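Local coordinates for protein retinoic acid receptor (Platynereis dumerilii, PDB 6EU9) that binds all-trans retinoic acid through its ligand-binding domain and probably acts as a low-affinity retinoid sensor that regulates transcription, at residues K56-V61 with A85-I90. Sequence-based numbering, arbitrary orientation.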
ATOM      1  N   LYS A  56     -15.851  -1.308  10.048  1.00 65.86           N
ATOM      2  CA  LYS A  56     -14.917  -1.146  11.153  1.00 64.61           C
ATOM      3  C   LYS A  56     -13.911  -2.316  11.141  1.00 61.09           C
ATOM      4  O   LYS A  56     -12.748  -2.138  11.317  1.00 62.59           O
ATOM      5  CB  LYS A  56     -15.688  -1.047  12.487  1.00 60.50           C
ATOM      6  N   ALA A  57     -14.467  -3.507  10.900  1.00 54.66           N
ATOM      7  CA  ALA A  57     -13.768  -4.761  10.980  1.00 49.80           C
ATOM      8  C   ALA A  57     -12.590  -4.782  10.035  1.00 46.60           C
ATOM      9  O   ALA A  57     -11.494  -5.175  10.407  1.00 45.28           O
ATOM     10  CB  ALA A  57     -14.735  -5.917  10.727  1.00 52.04           C
ATOM     11  N   ILE A  58     -12.858  -4.338   8.806  1.00 50.16           N
ATOM     12  CA  ILE A  58     -11.818  -4.100   7.793  1.00 54.67           C
ATOM     13  C   ILE A  58     -10.895  -3.002   8.303  1.00 52.22           C
ATOM     14  O   ILE A  58      -9.703  -3.013   8.110  1.00 49.92           O
ATOM     15  CB  ILE A  58     -12.443  -3.729   6.423  1.00 57.73           C
ATOM     16  CG1 ILE A  58     -12.962  -5.023   5.756  1.00 64.58           C
ATOM     17  CG2 ILE A  58     -11.434  -3.134   5.450  1.00 53.36           C
ATOM     18  CD1 ILE A  58     -13.759  -4.818   4.466  1.00 69.22           C
ATOM     19  N   ALA A  59     -11.508  -2.008   8.920  1.00 56.24           N
ATOM     20  CA  ALA A  59     -10.834  -0.759   9.161  1.00 54.39           C
ATOM     21  C   ALA A  59      -9.740  -1.088  10.157  1.00 54.57           C
ATOM     22  O   ALA A  59      -8.588  -0.618   9.973  1.00 52.90           O
ATOM     23  CB  ALA A  59     -11.807   0.282   9.696  1.00 54.09           C
ATOM     24  N   ASN A  60     -10.069  -1.934  11.141  1.00 47.29           N
ATOM     25  CA  ASN A  60      -9.106  -2.252  12.167  1.00 47.86           C
ATOM     26  C   ASN A  60      -7.952  -3.097  11.666  1.00 46.45           C
ATOM     27  O   ASN A  60      -6.835  -2.905  12.115  1.00 47.12           O
ATOM     28  CB  ASN A  60      -9.809  -2.935  13.311  1.00 52.55           C
ATOM     29  CG  ASN A  60     -10.670  -1.984  14.092  1.00 56.31           C
ATOM     30  OD1 ASN A  60     -10.297  -0.823  14.261  1.00 60.42           O
ATOM     31  ND2 ASN A  60     -11.793  -2.479  14.624  1.00 55.39           N
ATOM     32  N   VAL A  61      -8.205  -3.977  10.702  1.00 42.44           N
ATOM     33  CA  VAL A  61      -7.160  -4.808  10.147  1.00 41.44           C
ATOM     34  C   VAL A  61      -6.126  -3.940   9.440  1.00 45.54           C
ATOM     35  O   VAL A  61      -4.924  -4.235   9.524  1.00 47.76           O
ATOM     36  CB  VAL A  61      -7.666  -5.860   9.158  1.00 34.90           C
ATOM     37  CG1 VAL A  61      -6.494  -6.661   8.543  1.00 27.09           C
ATOM     38  CG2 VAL A  61      -8.700  -6.739   9.838  1.00 34.03           C
ATOM     39  N   ALA A  85      -5.268  -9.066  -0.036  1.00 41.43           N
ATOM     40  CA  ALA A  85      -5.211 -10.518  -0.065  1.00 36.63           C
ATOM     41  C   ALA A  85      -5.550 -11.154   1.279  1.00 36.29           C
ATOM     42  O   ALA A  85      -6.199 -12.161   1.286  1.00 40.62           O
ATOM     43  CB  ALA A  85      -3.827 -10.926  -0.513  1.00 32.28           C
ATOM     44  N   ALA A  86      -5.201 -10.489   2.379  1.00 30.37           N
ATOM     45  CA  ALA A  86      -5.186 -11.145   3.703  1.00 30.63           C
ATOM     46  C   ALA A  86      -6.336 -10.699   4.564  1.00 33.12           C
ATOM     47  O   ALA A  86      -6.556 -11.214   5.648  1.00 35.57           O
ATOM     48  CB  ALA A  86      -3.886 -10.835   4.436  1.00 29.27           C
ATOM     49  N   CYS A  87      -7.079  -9.718   4.104  1.00 34.86           N
ATOM     50  CA  CYS A  87      -8.035  -9.020   4.909  1.00 36.70           C
ATOM     51  C   CYS A  87      -9.131  -9.964   5.433  1.00 41.82           C
ATOM     52  O   CYS A  87      -9.505  -9.851   6.602  1.00 44.67           O
ATOM     53  CB  CYS A  87      -8.660  -7.975   4.012  1.00 40.63           C
ATOM     54  SG  CYS A  87      -9.798  -6.945   4.883  1.00 55.01           S
ATOM     55  N   LEU A  88      -9.666 -10.836   4.574  1.00 37.88           N
ATOM     56  CA  LEU A  88     -10.708 -11.694   4.966  1.00 38.78           C
ATOM     57  C   LEU A  88     -10.269 -12.807   5.885  1.00 36.61           C
ATOM     58  O   LEU A  88     -10.935 -13.159   6.881  1.00 33.30           O
ATOM     59  CB  LEU A  88     -11.370 -12.341   3.748  1.00 41.92           C
ATOM     60  CG  LEU A  88     -12.683 -11.904   3.281  1.00 41.10           C
ATOM     61  CD1 LEU A  88     -13.143 -13.055   2.410  1.00 39.35           C
ATOM     62  CD2 LEU A  88     -13.635 -11.805   4.437  1.00 44.06           C
ATOM     63  N   GLU A  89      -9.081 -13.352   5.613  1.00 34.21           N
ATOM     64  CA  GLU A  89      -8.470 -14.322   6.510  1.00 31.61           C
ATOM     65  C   GLU A  89      -8.300 -13.744   7.885  1.00 30.33           C
ATOM     66  O   GLU A  89      -8.686 -14.401   8.818  1.00 30.67           O
ATOM     67  CB  GLU A  89      -7.124 -14.722   5.950  1.00 35.69           C
ATOM     68  CG  GLU A  89      -7.077 -15.609   4.735  1.00 39.96           C
ATOM     69  CD  GLU A  89      -5.851 -15.344   3.869  1.00 44.98           C
ATOM     70  OE1 GLU A  89      -4.799 -14.926   4.447  1.00 53.60           O
ATOM     71  OE2 GLU A  89      -5.911 -15.482   2.617  1.00 42.67           O
ATOM     72  N   ILE A  90      -7.785 -12.515   8.038  1.00 29.84           N
ATOM     73  CA  ILE A  90      -7.528 -11.971   9.374  1.00 27.38           C
ATOM     74  C   ILE A  90      -8.860 -11.746  10.118  1.00 27.58           C
ATOM     75  O   ILE A  90      -8.979 -11.996  11.305  1.00 26.22           O
ATOM     76  CB  ILE A  90      -6.647 -10.706   9.322  1.00 24.12           C
ATOM     77  CG1 ILE A  90      -5.279 -11.092   8.781  1.00 24.81           C
ATOM     78  CG2 ILE A  90      -6.430 -10.060  10.668  1.00 20.37           C
ATOM     79  CD1 ILE A  90      -4.351  -9.983   8.315  1.00 22.92           C
TER
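Val61 on helix 47-66 and Ile90 on helix 76-97 meet through their methyl groups, their side chains slanting across one another. Followed outward from Ile90 CB, which lies 4.1 Å from Val61 CG1, both branches reach the same valine. Ile90 CG2 touches Val61 CG1 at 4.0 Å and also lies against Val61 CG2, whereas the other branch runs out extended through CG1 (chi2 165°) to put Ile90 CD1 4.0 Å from Val61 CG1. That valine methyl thus faces the notch between the two isoleucine branches. It gets there because Val61 holds CG1 opposite its own backbone N (chi1 177°). One turn away along each helix, the thiol of Cys87 rests on the flank of Ile58, with SG 3.8 Å from Ile58 CG1 and 4.2 Å from Ile58 CG2. The backbones come nearest at Val61 and Cys87, whose CA atoms are 6.8 Å apart. All four residues are buried and the contact is wholly apolar. Met235 of helix 230-236 touches both Ile58 and Cys87, while Ser152 and Leu156 of helix 145-156 pack on Ile90. Such packing of consecutive long helices, with the C-terminal helix laid over them, belongs to the mainly helical, three-layer sandwich of the nuclear receptor ligand-binding domain.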